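Local coordinates for periplasmic solute binding protein (Pectobacterium atrosepticum, PDB 4RY1), which probably captures a sugar or related solute in the periplasm and delivers it to an ABC-type transporter, as other bacterial solute-binding proteins of family 1 do, at residues Ala3-Ser8 with Pro31-Lys36; Asn13-Ala18 with Leu321-Pro326; Thr19-Asn24 with Val316-Leu321; Asn24-Ala29 with Ala303-Phe308; Leu111-Thr116 with Ser288-Ser293. All coordinates share one frame; numbering follows the deposited sequence.

Contact 1: Ala3-Ser8 with Pro31-Lys36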
# COMPACT_ATOMS: atom_id res chain seq x y z
N ALA A 3 -4.77 -26.00 -23.46
CA ALA A 3 -5.72 -25.36 -22.54
C ALA A 3 -5.34 -23.89 -22.33
O ALA A 3 -4.18 -23.59 -22.23
CB ALA A 3 -5.74 -26.06 -21.20
N GLU A 4 -6.32 -23.01 -22.21
CA GLU A 4 -6.07 -21.56 -22.19
C GLU A 4 -6.52 -20.91 -20.88
O GLU A 4 -7.67 -21.06 -20.45
CB GLU A 4 -6.74 -20.88 -23.40
CG GLU A 4 -6.46 -19.38 -23.52
CD GLU A 4 -7.16 -18.77 -24.72
OE1 GLU A 4 -7.86 -17.74 -24.56
OE2 GLU A 4 -7.02 -19.32 -25.83
N ILE A 5 -5.60 -20.16 -20.28
CA ILE A 5 -5.87 -19.35 -19.10
C ILE A 5 -5.47 -17.89 -19.33
O ILE A 5 -4.48 -17.57 -19.99
CB ILE A 5 -5.25 -19.90 -17.81
CG1 ILE A 5 -3.74 -19.95 -17.89
CG2 ILE A 5 -5.78 -21.31 -17.53
CD1 ILE A 5 -3.09 -20.28 -16.57
N ARG A 6 -6.27 -17.01 -18.75
CA ARG A 6 -6.07 -15.57 -18.85
C ARG A 6 -5.60 -15.04 -17.50
O ARG A 6 -6.03 -15.53 -16.45
CB ARG A 6 -7.40 -14.89 -19.18
CG ARG A 6 -7.94 -15.23 -20.55
CD ARG A 6 -9.42 -14.90 -20.63
NE ARG A 6 -9.64 -13.51 -20.28
CZ ARG A 6 -10.75 -13.03 -19.73
NH1 ARG A 6 -11.78 -13.83 -19.48
NH2 ARG A 6 -10.81 -11.75 -19.41
N ILE A 7 -4.67 -14.10 -17.53
CA ILE A 7 -4.13 -13.46 -16.29
C ILE A 7 -4.08 -11.95 -16.46
O ILE A 7 -3.57 -11.45 -17.47
CB ILE A 7 -2.74 -14.04 -15.88
CG1 ILE A 7 -2.21 -13.32 -14.65
CG2 ILE A 7 -1.76 -13.98 -17.02
CD1 ILE A 7 -1.02 -14.02 -14.01
N SER A 8 -4.64 -11.24 -15.49
CA SER A 8 -4.55 -9.79 -15.44
C SER A 8 -3.73 -9.26 -14.29
O SER A 8 -3.69 -9.83 -13.19
CB SER A 8 -5.94 -9.14 -15.41
OG SER A 8 -6.67 -9.38 -14.19
N PRO A 31 4.25 -26.82 -21.83
CA PRO A 31 4.08 -26.48 -23.24
C PRO A 31 2.67 -26.72 -23.81
O PRO A 31 2.41 -26.37 -24.97
CB PRO A 31 5.14 -27.36 -23.94
CG PRO A 31 5.45 -28.43 -22.98
CD PRO A 31 5.27 -27.86 -21.63
N THR A 32 1.77 -27.30 -23.02
CA THR A 32 0.38 -27.49 -23.49
C THR A 32 -0.59 -26.45 -22.93
O THR A 32 -1.79 -26.49 -23.23
CB THR A 32 -0.15 -28.88 -23.18
OG1 THR A 32 -0.23 -29.08 -21.76
CG2 THR A 32 0.73 -29.93 -23.82
N ILE A 33 -0.07 -25.49 -22.17
CA ILE A 33 -0.92 -24.46 -21.59
C ILE A 33 -0.69 -23.10 -22.27
O ILE A 33 0.43 -22.61 -22.33
CB ILE A 33 -0.72 -24.33 -20.06
CG1 ILE A 33 -0.97 -25.66 -19.34
CG2 ILE A 33 -1.68 -23.28 -19.51
CD1 ILE A 33 -0.67 -25.68 -17.85
N THR A 34 -1.77 -22.51 -22.77
CA THR A 34 -1.77 -21.19 -23.39
C THR A 34 -2.07 -20.17 -22.29
O THR A 34 -3.03 -20.34 -21.56
CB THR A 34 -2.84 -21.09 -24.51
OG1 THR A 34 -2.43 -21.89 -25.63
CG2 THR A 34 -3.04 -19.65 -24.99
N VAL A 35 -1.26 -19.12 -22.21
CA VAL A 35 -1.49 -18.04 -21.23
C VAL A 35 -1.73 -16.75 -21.98
O VAL A 35 -0.89 -16.32 -22.78
CB VAL A 35 -0.33 -17.83 -20.24
CG1 VAL A 35 -0.66 -16.71 -19.26
CG2 VAL A 35 -0.04 -19.13 -19.49
N LYS A 36 -2.88 -16.14 -21.74
CA LYS A 36 -3.22 -14.85 -22.32
C LYS A 36 -3.04 -13.76 -21.30
O LYS A 36 -3.75 -13.70 -20.29
CB LYS A 36 -4.66 -14.87 -22.79
CG LYS A 36 -4.86 -15.89 -23.88
CD LYS A 36 -4.79 -15.27 -25.25
CE LYS A 36 -4.67 -16.34 -26.32
NZ LYS A 36 -3.34 -16.31 -26.98
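Ala3 opens a ladder of five backbone hydrogen bonds, its N bonded to Thr32 O and its O, at 2.7 Å, to Thr34 N. The ladder joins two parallel strands, those of the beta-alpha-beta unit made by strand 3-10, helix 13-29 and strand 33-40. From there the bonds alternate: Ile5 N to Thr34 O at 2.9 Å, Lys36 N to Ile5 O and Ile7 N to Lys36 O. Weaker CA-H...O contacts from Ile33, Glu4, Val35 and Arg6 fill in between them.

Apolar contacts occupy the face that carries Ala3, Ile5, Ile33 and Val35. Ile7 CG2 touches Val35 CG1 at 3.7 Å, and Ile5 CG1 lies 4.1 Å from Val35 CG2. Phe26 and Ile23 of helix 13-29 and Leu305 of helix 299-310 pack over this face.

On the other face, Glu4 runs out fully extended (chi1 -176°) past Thr34, its CG 3.7 Å from Thr34 CG2, while its carboxylate passes obliquely over the Lys36 chain, OE1 3.6 Å from Lys36 CG. Arg6 turns to Glu38 in a salt bridge. Glu4 OE2 and Lys36 NZ stay 4.9 Å apart, so their attraction is probably diffuse and the joint rests on main-chain bonds and apolar packing.

Contact 2: Asn13-Ala18 with Leu321-Pro326. With ACT (acetate ion), chain F.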
# COMPACT_ATOMS: atom_id res chain seq x y z
N ASN A 13 6.08 -0.63 -16.69
CA ASN A 13 6.66 -1.44 -17.75
C ASN A 13 7.71 -2.43 -17.22
O ASN A 13 7.92 -3.48 -17.82
CB ASN A 13 7.24 -0.55 -18.84
CG ASN A 13 6.16 0.15 -19.61
OD1 ASN A 13 5.07 -0.39 -19.78
ND2 ASN A 13 6.47 1.31 -20.14
N GLN A 14 8.38 -2.10 -16.12
CA GLN A 14 9.35 -3.06 -15.54
C GLN A 14 8.63 -4.27 -14.98
O GLN A 14 9.04 -5.39 -15.20
CB GLN A 14 10.26 -2.41 -14.50
CG GLN A 14 11.12 -1.33 -15.11
CD GLN A 14 12.36 -1.86 -15.78
OE1 GLN A 14 12.62 -3.08 -15.81
NE2 GLN A 14 13.16 -0.95 -16.32
N ARG A 15 7.53 -4.05 -14.27
CA ARG A 15 6.72 -5.16 -13.81
C ARG A 15 6.13 -5.93 -14.99
O ARG A 15 6.06 -7.17 -14.96
CB ARG A 15 5.62 -4.69 -12.83
CG ARG A 15 4.73 -5.84 -12.36
CD ARG A 15 3.63 -5.39 -11.42
NE ARG A 15 4.13 -4.84 -10.17
CZ ARG A 15 3.47 -3.97 -9.40
NH1 ARG A 15 2.27 -3.54 -9.75
NH2 ARG A 15 4.00 -3.55 -8.26
N HIS A 16 5.69 -5.22 -16.03
CA HIS A 16 5.12 -5.92 -17.18
C HIS A 16 6.12 -6.87 -17.83
O HIS A 16 5.79 -8.02 -18.12
CB HIS A 16 4.59 -4.94 -18.24
CG HIS A 16 3.46 -4.09 -17.78
ND1 HIS A 16 2.58 -4.46 -16.80
CD2 HIS A 16 3.09 -2.86 -18.19
CE1 HIS A 16 1.70 -3.50 -16.63
NE2 HIS A 16 1.98 -2.52 -17.46
N GLU A 17 7.33 -6.38 -18.06
CA GLU A 17 8.36 -7.23 -18.69
C GLU A 17 8.62 -8.48 -17.84
O GLU A 17 8.72 -9.60 -18.34
CB GLU A 17 9.66 -6.46 -18.92
CG GLU A 17 10.72 -7.32 -19.61
CD GLU A 17 12.10 -6.70 -19.57
OE1 GLU A 17 12.24 -5.46 -19.44
OE2 GLU A 17 13.09 -7.47 -19.64
N ALA A 18 8.77 -8.27 -16.55
CA ALA A 18 9.14 -9.35 -15.66
C ALA A 18 8.02 -10.38 -15.58
O ALA A 18 8.26 -11.58 -15.48
CB ALA A 18 9.46 -8.79 -14.30
N LEU A 321 12.11 -8.55 -7.67
CA LEU A 321 11.46 -7.71 -6.66
C LEU A 321 10.38 -6.80 -7.25
O LEU A 321 9.93 -5.87 -6.58
CB LEU A 321 12.50 -6.85 -5.92
CG LEU A 321 13.47 -7.70 -5.08
CD1 LEU A 321 14.58 -6.81 -4.52
CD2 LEU A 321 12.76 -8.37 -3.91
N GLN A 322 9.90 -7.10 -8.44
CA GLN A 322 8.93 -6.24 -9.11
C GLN A 322 7.54 -6.19 -8.46
O GLN A 322 6.78 -5.27 -8.75
CB GLN A 322 8.80 -6.66 -10.57
CG GLN A 322 10.06 -6.41 -11.38
CD GLN A 322 10.43 -4.95 -11.43
OE1 GLN A 322 9.59 -4.10 -11.61
NE2 GLN A 322 11.72 -4.67 -11.25
N ASN A 323 7.25 -7.17 -7.61
CA ASN A 323 6.02 -7.17 -6.82
C ASN A 323 6.31 -7.06 -5.31
O ASN A 323 5.48 -7.42 -4.49
CB ASN A 323 5.23 -8.46 -7.04
CG ASN A 323 4.87 -8.72 -8.48
OD1 ASN A 323 4.99 -9.87 -8.99
ND2 ASN A 323 4.37 -7.71 -9.11
N GLY A 324 7.50 -6.59 -4.97
CA GLY A 324 7.91 -6.49 -3.58
C GLY A 324 8.67 -7.71 -3.10
O GLY A 324 9.07 -8.57 -3.88
N MET A 325 8.92 -7.75 -1.81
CA MET A 325 9.66 -8.87 -1.22
C MET A 325 8.79 -10.13 -1.16
O MET A 325 7.74 -10.11 -0.52
CB MET A 325 10.14 -8.50 0.19
CG MET A 325 11.21 -7.42 0.19
SD MET A 325 12.96 -7.91 -0.22
CE MET A 325 13.48 -8.46 1.46
N PRO A 326 9.18 -11.22 -1.84
CA PRO A 326 8.27 -12.37 -1.97
C PRO A 326 7.72 -12.87 -0.65
O PRO A 326 8.47 -13.01 0.33
CB PRO A 326 9.15 -13.43 -2.59
CG PRO A 326 10.06 -12.63 -3.46
CD PRO A 326 10.36 -11.38 -2.72
C ACT F . 2.21 -0.60 -7.42
O ACT F . 1.61 -0.83 -8.50
OXT ACT F . 2.48 -1.55 -6.67
CH3 ACT F . 2.61 0.79 -7.00
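Arg15 sends CG anti to its own backbone nitrogen (chi1 178°) and then bends at chi3 (-63°), which swings the guanidinium from the side of helix 13-29 onto the backbone of Gln322. Gln322 sits in a type I beta turn, Leu321 to Gly324, in the loop after helix 313-319; the turn is closed by Gly324 N bonding to Leu321 O. Arg15 NE gives a hydrogen bond of 3.0 Å to Gln322 O, and NH2 adds a weak second one to the same oxygen. An arginine in the first turn of helix 13-29 thus ties that helix, through one carbonyl, to a turn some 300 residues later in the chain. Gln322 O lies almost exactly in the guanidinium plane, yet NE stands above the carbonyl plane and so off the lone pairs.

The outer part of the guanidinium holds an acetate, probably from the crystallisation liquor, in a two-pronged grip: Arg15 NH2 to acetate OXT is nearly straight (176°), and Arg15 NH1 to acetate O is more bent. NH1 also bonds to Trp10 O. With Arg63 close by, this positive patch would probably favour an anion.

The Gln322 side chain itself bends at chi2. Its CG meets Ala18 CB at 3.8 Å, and its amide lies beside Gln14, with Gln322 OE1 3.4 Å from Gln14 CB.

Contact 3: Thr19-Asn24 with Val316-Leu321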
# COMPACT_ATOMS: atom_id res chain seq x y z
N THR A 19 6.77 -9.88 -15.57
CA THR A 19 5.62 -10.81 -15.50
C THR A 19 5.51 -11.63 -16.81
O THR A 19 5.27 -12.85 -16.80
CB THR A 19 4.33 -10.05 -15.22
OG1 THR A 19 4.51 -9.28 -14.03
CG2 THR A 19 3.17 -11.00 -15.03
N LEU A 20 5.72 -10.97 -17.93
CA LEU A 20 5.82 -11.67 -19.22
C LEU A 20 6.96 -12.72 -19.22
O LEU A 20 6.80 -13.84 -19.75
CB LEU A 20 5.95 -10.69 -20.39
CG LEU A 20 4.63 -10.24 -21.04
CD1 LEU A 20 3.94 -11.41 -21.73
CD2 LEU A 20 3.70 -9.61 -20.03
N ALA A 21 8.11 -12.35 -18.64
CA ALA A 21 9.25 -13.29 -18.53
C ALA A 21 8.81 -14.53 -17.73
O ALA A 21 9.13 -15.66 -18.08
CB ALA A 21 10.42 -12.62 -17.84
N ALA A 22 8.09 -14.30 -16.64
CA ALA A 22 7.61 -15.42 -15.83
C ALA A 22 6.64 -16.31 -16.61
O ALA A 22 6.70 -17.53 -16.53
CB ALA A 22 6.97 -14.94 -14.54
N ILE A 23 5.75 -15.67 -17.36
CA ILE A 23 4.79 -16.39 -18.19
C ILE A 23 5.50 -17.23 -19.25
O ILE A 23 5.17 -18.38 -19.47
CB ILE A 23 3.75 -15.43 -18.79
CG1 ILE A 23 2.81 -14.90 -17.69
CG2 ILE A 23 2.96 -16.11 -19.91
CD1 ILE A 23 2.01 -13.69 -18.10
N ASN A 24 6.50 -16.63 -19.89
CA ASN A 24 7.24 -17.37 -20.90
C ASN A 24 7.97 -18.59 -20.31
O ASN A 24 8.03 -19.66 -20.94
CB ASN A 24 8.22 -16.46 -21.66
CG ASN A 24 7.50 -15.57 -22.65
OD1 ASN A 24 6.58 -16.00 -23.35
ND2 ASN A 24 7.91 -14.31 -22.71
N VAL A 316 10.32 -17.11 -9.88
CA VAL A 316 10.83 -16.21 -8.86
C VAL A 316 11.95 -15.32 -9.41
O VAL A 316 11.97 -14.11 -9.21
CB VAL A 316 11.28 -17.00 -7.60
CG1 VAL A 316 12.08 -16.13 -6.67
CG2 VAL A 316 10.07 -17.57 -6.87
N LYS A 317 12.89 -15.93 -10.14
CA LYS A 317 13.97 -15.14 -10.72
C LYS A 317 13.45 -14.16 -11.77
O LYS A 317 13.90 -13.02 -11.87
CB LYS A 317 15.04 -16.05 -11.28
CG LYS A 317 15.85 -16.71 -10.18
CD LYS A 317 17.00 -17.52 -10.77
CE LYS A 317 16.54 -18.79 -11.43
NZ LYS A 317 17.74 -19.51 -11.96
N ALA A 318 12.45 -14.59 -12.54
CA ALA A 318 11.89 -13.71 -13.57
C ALA A 318 11.26 -12.46 -12.95
O ALA A 318 11.44 -11.36 -13.44
CB ALA A 318 10.88 -14.47 -14.41
N LEU A 319 10.49 -12.67 -11.90
CA LEU A 319 9.77 -11.57 -11.26
C LEU A 319 10.64 -10.69 -10.38
O LEU A 319 10.36 -9.53 -10.18
CB LEU A 319 8.58 -12.08 -10.46
CG LEU A 319 7.42 -12.52 -11.34
CD1 LEU A 319 6.34 -13.26 -10.56
CD2 LEU A 319 6.79 -11.31 -12.00
N GLY A 320 11.70 -11.28 -9.83
CA GLY A 320 12.57 -10.55 -8.90
C GLY A 320 11.77 -9.82 -7.86
O GLY A 320 10.89 -10.39 -7.21
N LEU A 321 12.11 -8.55 -7.67
CA LEU A 321 11.46 -7.71 -6.66
C LEU A 321 10.38 -6.80 -7.25
O LEU A 321 9.93 -5.87 -6.58
CB LEU A 321 12.50 -6.85 -5.92
CG LEU A 321 13.47 -7.70 -5.08
CD1 LEU A 321 14.58 -6.81 -4.52
CD2 LEU A 321 12.76 -8.37 -3.91
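Thr19 opens the contact against Leu319, where two helices, 13-29 and 313-319, meet through alanines and one leucine and lie close enough for backbone to take part. The CB of Thr19 points away from the other helix, but OG1 lies 3.7 Å from Leu319 CD2, and the same methyl is equally near Thr19 CA. The hydroxyl is hydrogen-bonded to Arg15 O one turn back, so that Leu319 meets an oxygen already provided for.

Next in line, Ala21 presents its methyl to that of Ala318, CB to CB at 3.9 Å. This is the more outward part of the contact.

Ala22 forms its middle. Its CB points at the facing helix and touches two neighbours, Ala318 CB and, at 4.0 Å, Leu319 CG. The backbones come nearest here, with CA of Ala22 and CA of Ala318 separated by 5.1 Å, a spacing that the paired alanines permit. Leu319 reaches this place with its CG beside its own backbone nitrogen (chi1 -74°), which puts CG against Ala22 CB and CD2 against Thr19. Met309 of helix 299-310 packs on Thr19, Ala22 and Leu319 alike and links the pair to a third helix.

Just past Leu319 the helix stops: Gly320 leaves helical geometry with a positive phi of 48°. Back at the centre, the Ala318 methyl seats itself against the main chain of helix 13-29, its CB 3.6 Å from Ala22 N.

Contact 4: Asn24-Ala29 with Ala303-Phe308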
# COMPACT_ATOMS: atom_id res chain seq x y z
N ASN A 24 6.50 -16.63 -19.89
CA ASN A 24 7.24 -17.37 -20.90
C ASN A 24 7.97 -18.59 -20.31
O ASN A 24 8.03 -19.66 -20.94
CB ASN A 24 8.22 -16.46 -21.66
CG ASN A 24 7.50 -15.57 -22.65
OD1 ASN A 24 6.58 -16.00 -23.35
ND2 ASN A 24 7.91 -14.31 -22.71
N ALA A 25 8.56 -18.42 -19.12
CA ALA A 25 9.22 -19.53 -18.45
C ALA A 25 8.19 -20.61 -18.08
O ALA A 25 8.45 -21.80 -18.21
CB ALA A 25 9.99 -19.02 -17.23
N PHE A 26 7.01 -20.18 -17.63
CA PHE A 26 5.94 -21.13 -17.33
C PHE A 26 5.55 -21.94 -18.55
O PHE A 26 5.37 -23.16 -18.45
CB PHE A 26 4.73 -20.39 -16.77
CG PHE A 26 3.53 -21.27 -16.53
CD1 PHE A 26 3.45 -22.09 -15.42
CD2 PHE A 26 2.48 -21.29 -17.44
CE1 PHE A 26 2.33 -22.89 -15.21
CE2 PHE A 26 1.40 -22.12 -17.24
CZ PHE A 26 1.31 -22.91 -16.11
N GLN A 27 5.42 -21.26 -19.68
CA GLN A 27 5.05 -21.93 -20.94
C GLN A 27 6.10 -22.93 -21.41
O GLN A 27 5.78 -23.98 -21.93
CB GLN A 27 4.67 -20.89 -21.99
CG GLN A 27 3.32 -20.23 -21.66
CD GLN A 27 2.77 -19.31 -22.71
OE1 GLN A 27 1.66 -19.50 -23.19
NE2 GLN A 27 3.52 -18.34 -23.08
N LYS A 28 7.36 -22.59 -21.22
CA LYS A 28 8.45 -23.52 -21.53
C LYS A 28 8.34 -24.80 -20.71
O LYS A 28 8.53 -25.90 -21.23
CB LYS A 28 9.81 -22.84 -21.27
CG LYS A 28 11.03 -23.65 -21.61
CD LYS A 28 12.27 -22.77 -21.57
CE LYS A 28 13.53 -23.57 -21.88
NZ LYS A 28 13.71 -24.75 -20.99
N ALA A 29 7.99 -24.64 -19.44
CA ALA A 29 7.89 -25.77 -18.49
C ALA A 29 6.58 -26.53 -18.69
O ALA A 29 6.47 -27.67 -18.29
CB ALA A 29 7.97 -25.28 -17.04
N ALA A 303 -3.77 -22.25 -10.77
CA ALA A 303 -2.94 -22.45 -9.58
C ALA A 303 -1.50 -22.81 -9.94
O ALA A 303 -0.56 -22.36 -9.26
CB ALA A 303 -3.53 -23.52 -8.70
N MET A 304 -1.32 -23.63 -10.97
CA MET A 304 0.04 -23.97 -11.44
C MET A 304 0.80 -22.70 -11.87
O MET A 304 1.99 -22.56 -11.60
CB MET A 304 0.02 -25.00 -12.59
CG MET A 304 -0.47 -26.39 -12.19
SD MET A 304 -0.88 -27.52 -13.59
CE MET A 304 0.78 -27.72 -14.27
N LEU A 305 0.13 -21.80 -12.57
CA LEU A 305 0.77 -20.55 -12.98
C LEU A 305 1.16 -19.70 -11.76
O LEU A 305 2.27 -19.17 -11.66
CB LEU A 305 -0.13 -19.76 -13.91
CG LEU A 305 0.36 -18.38 -14.37
CD1 LEU A 305 1.74 -18.43 -15.01
CD2 LEU A 305 -0.70 -17.73 -15.26
N MET A 306 0.25 -19.62 -10.81
CA MET A 306 0.50 -18.87 -9.58
C MET A 306 1.69 -19.46 -8.80
O MET A 306 2.61 -18.73 -8.39
CB MET A 306 -0.73 -18.82 -8.70
CG MET A 306 -1.84 -17.96 -9.28
SD MET A 306 -3.52 -18.15 -8.50
CE MET A 306 -3.10 -17.95 -6.76
N ASN A 307 1.69 -20.78 -8.64
CA ASN A 307 2.81 -21.42 -7.96
C ASN A 307 4.12 -21.18 -8.70
O ASN A 307 5.16 -20.97 -8.09
CB ASN A 307 2.57 -22.91 -7.81
CG ASN A 307 3.72 -23.59 -7.13
OD1 ASN A 307 3.88 -23.50 -5.91
ND2 ASN A 307 4.54 -24.27 -7.91
N PHE A 308 4.07 -21.23 -10.02
CA PHE A 308 5.28 -21.02 -10.80
C PHE A 308 5.88 -19.65 -10.54
O PHE A 308 7.09 -19.49 -10.33
CB PHE A 308 5.01 -21.25 -12.29
CG PHE A 308 6.25 -21.28 -13.13
CD1 PHE A 308 6.80 -20.11 -13.63
CD2 PHE A 308 6.90 -22.48 -13.37
CE1 PHE A 308 7.95 -20.14 -14.38
CE2 PHE A 308 8.06 -22.51 -14.12
CZ PHE A 308 8.57 -21.34 -14.63
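Phe26 and Phe308 meet where the short helical segments 24-29 and 303-308 cross at 120°, their axes 10.2 Å apart, the space between filled by the two phenylalanines and Leu305. The two rings form an offset edge-to-face pair with centroids 5.6 Å apart and planes at 75°: the edge of Phe26 is directed at the face of Phe308, its CD1 3.7 Å from Phe308 CG. Both side chains hold CG anti to the backbone nitrogen (chi1 175° in Phe26), which extends each ring from its helix toward the opposite one.

The Phe308 ring turns a face to the backbone of helix 13-29. Phe26 CA stands over the centre of that ring in a CH-pi contact, 3.8 Å from the centroid. The far rim of the ring is flanked by alanines a turn apart, Ala25 with CB 3.7 Å from CE1 of Phe308, and Ala29 with CB near its CE2.

Leu305 CD1 sits over one face of the Phe26 ring, offset toward the rim and 4.0 Å from the centroid. Farther out, Phe26 CE1 touches the Leu305 backbone, and Met304 CB is nearby.

Beyond the pair, Phe26 and Leu305 both reach Val35 of strand 33-40, and Phe26 also packs on Ile33. The arrangement is aromatic helix-helix packing on one side of the mixed sheet, beside its parallel strands 3-10 and 33-40, here part of the alpha/beta architecture expected of a periplasmic binding-protein lobe.

Contact 5: Leu111-Thr116 with Ser288-Ser293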
# COMPACT_ATOMS: atom_id res chain seq x y z
N LEU A 111 -3.89 -15.36 -2.83
CA LEU A 111 -2.59 -15.74 -2.30
C LEU A 111 -1.72 -14.46 -2.27
O LEU A 111 -1.43 -13.87 -3.31
CB LEU A 111 -1.94 -16.78 -3.19
CG LEU A 111 -0.60 -17.36 -2.75
CD1 LEU A 111 -0.63 -17.85 -1.30
CD2 LEU A 111 -0.23 -18.49 -3.72
N PRO A 112 -1.31 -14.00 -1.08
CA PRO A 112 -0.45 -12.83 -1.06
C PRO A 112 0.82 -12.99 -1.86
O PRO A 112 1.53 -13.98 -1.71
CB PRO A 112 -0.15 -12.64 0.42
CG PRO A 112 -1.38 -13.18 1.07
CD PRO A 112 -1.71 -14.40 0.27
N ILE A 113 1.09 -12.01 -2.71
CA ILE A 113 2.30 -12.03 -3.54
C ILE A 113 3.52 -11.62 -2.71
O ILE A 113 4.61 -12.19 -2.85
CB ILE A 113 2.13 -11.13 -4.76
CG1 ILE A 113 0.97 -11.64 -5.61
CG2 ILE A 113 3.41 -11.07 -5.58
CD1 ILE A 113 0.44 -10.61 -6.60
N SER A 114 3.30 -10.61 -1.88
CA SER A 114 4.26 -10.11 -0.91
C SER A 114 3.47 -9.42 0.18
O SER A 114 2.34 -8.94 -0.04
CB SER A 114 5.25 -9.14 -1.53
OG SER A 114 4.60 -8.03 -2.05
N MET A 115 4.07 -9.33 1.36
CA MET A 115 3.59 -8.47 2.42
C MET A 115 4.31 -7.15 2.27
O MET A 115 5.43 -7.10 1.74
CB MET A 115 3.82 -9.12 3.81
CG MET A 115 2.97 -10.39 4.03
SD MET A 115 1.13 -10.26 3.89
CE MET A 115 0.87 -9.25 5.35
N THR A 116 3.69 -6.09 2.75
CA THR A 116 4.27 -4.75 2.70
C THR A 116 3.83 -3.94 3.91
O THR A 116 2.81 -4.25 4.54
CB THR A 116 3.90 -4.04 1.38
OG1 THR A 116 4.69 -2.86 1.22
CG2 THR A 116 2.44 -3.66 1.30
N SER A 288 -0.55 -7.12 -2.65
CA SER A 288 -1.50 -7.59 -3.65
C SER A 288 -1.62 -9.09 -3.48
O SER A 288 -0.78 -9.72 -2.82
CB SER A 288 -1.07 -7.24 -5.08
OG SER A 288 -1.51 -5.93 -5.46
N LEU A 289 -2.65 -9.65 -4.10
CA LEU A 289 -2.95 -11.08 -4.07
C LEU A 289 -3.13 -11.54 -5.49
O LEU A 289 -3.52 -10.74 -6.34
CB LEU A 289 -4.28 -11.38 -3.34
CG LEU A 289 -4.61 -10.66 -2.04
CD1 LEU A 289 -6.04 -10.94 -1.58
CD2 LEU A 289 -3.68 -11.14 -0.98
N PHE A 290 -2.90 -12.82 -5.74
CA PHE A 290 -3.45 -13.47 -6.93
C PHE A 290 -4.66 -14.29 -6.52
O PHE A 290 -4.58 -15.10 -5.59
CB PHE A 290 -2.45 -14.39 -7.63
CG PHE A 290 -1.44 -13.68 -8.49
CD1 PHE A 290 -1.83 -12.79 -9.50
CD2 PHE A 290 -0.08 -13.95 -8.35
CE1 PHE A 290 -0.89 -12.15 -10.30
CE2 PHE A 290 0.84 -13.33 -9.16
CZ PHE A 290 0.45 -12.42 -10.12
N ALA A 291 -5.77 -14.06 -7.23
CA ALA A 291 -7.03 -14.79 -7.04
C ALA A 291 -7.37 -15.54 -8.32
O ALA A 291 -7.02 -15.12 -9.41
CB ALA A 291 -8.15 -13.81 -6.71
N ILE A 292 -8.07 -16.65 -8.15
CA ILE A 292 -8.61 -17.45 -9.26
C ILE A 292 -10.13 -17.19 -9.40
O ILE A 292 -10.84 -17.12 -8.41
CB ILE A 292 -8.35 -18.96 -9.05
CG1 ILE A 292 -6.85 -19.23 -9.01
CG2 ILE A 292 -9.03 -19.80 -10.12
CD1 ILE A 292 -6.46 -20.66 -8.70
N SER A 293 -10.57 -17.05 -10.64
CA SER A 293 -11.98 -16.82 -10.94
C SER A 293 -12.84 -17.92 -10.37
O SER A 293 -12.50 -19.08 -10.52
CB SER A 293 -12.22 -16.77 -12.45
OG SER A 293 -13.62 -16.82 -12.71
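The Phe290 ring carries Ile113 on one face: CD1 stands over its centre, 3.8 Å from the centroid and 12° off the normal, a close CH-pi contact. Ile113 CG1 adds a touch at the rim, 3.7 Å from Phe290 CD2. The isoleucine places CG1 beside its backbone nitrogen (chi1 -61°), and this carries the chain obliquely across the ring.

The pyrrolidine ring of Pro112 lies alongside Leu289, both pointing the same way on the side of the sheet away from Phe290, with Pro112 CG 3.7 Å from Leu289 CD2.

The backbones are antiparallel. Leu111 and Phe290 make a hydrogen-bonded pair, Leu111 N to Phe290 O at 2.9 Å and Phe290 N to Leu111 O at 3.0 Å, and Pro112 faces Leu289 as the non-hydrogen-bonded pair that follows. Leu111 O takes a CA-H...O contact from Leu289 as well. At Ile113 the chain turns a corner, so strand 107-123 passes from this pairing to another sheet or face, possibly one of the crossings between lobes usual in binding proteins. Ile113 N still bonds to Ser288 O at 3.0 Å and nearly straight (177°), so the ladder carries one bond further even as the strand changes direction. Ser114 then turns its hydroxyl to Ser287 and to Asn323 O.

All the touching residues are buried. Strand 61-64 borders the far edge of strand 284-292, with backbone hydrogen bonds linking Leu289 with Ile64 and Ala291 with Met62, while Met306 of helix 299-310 packs on Leu111, Phe290 and Ile292.

How the contacts relate
Contacts 2, 3 and 4 follow helix 13-29 from its start to its end, and contact 1 ties together the two strands that the helix connects. Contacts 1 and 5 reach the same sheet, one parallel at its margin and partly exposed, the other antiparallel and wholly buried; both rest on main-chain hydrogen bonds. Contacts 3 and 4 are apolar helix packing, through alanines at close range in the buried contact 3 and through phenylalanines across a wider gap in contact 4. Contact 2, partly buried, is polar and charged. Val35, Ile23, Phe26 and Leu305 join contacts 1, 3 and 4, Met306 joins 4 to 5, and Ser114 with Asn323 joins 5 to 2.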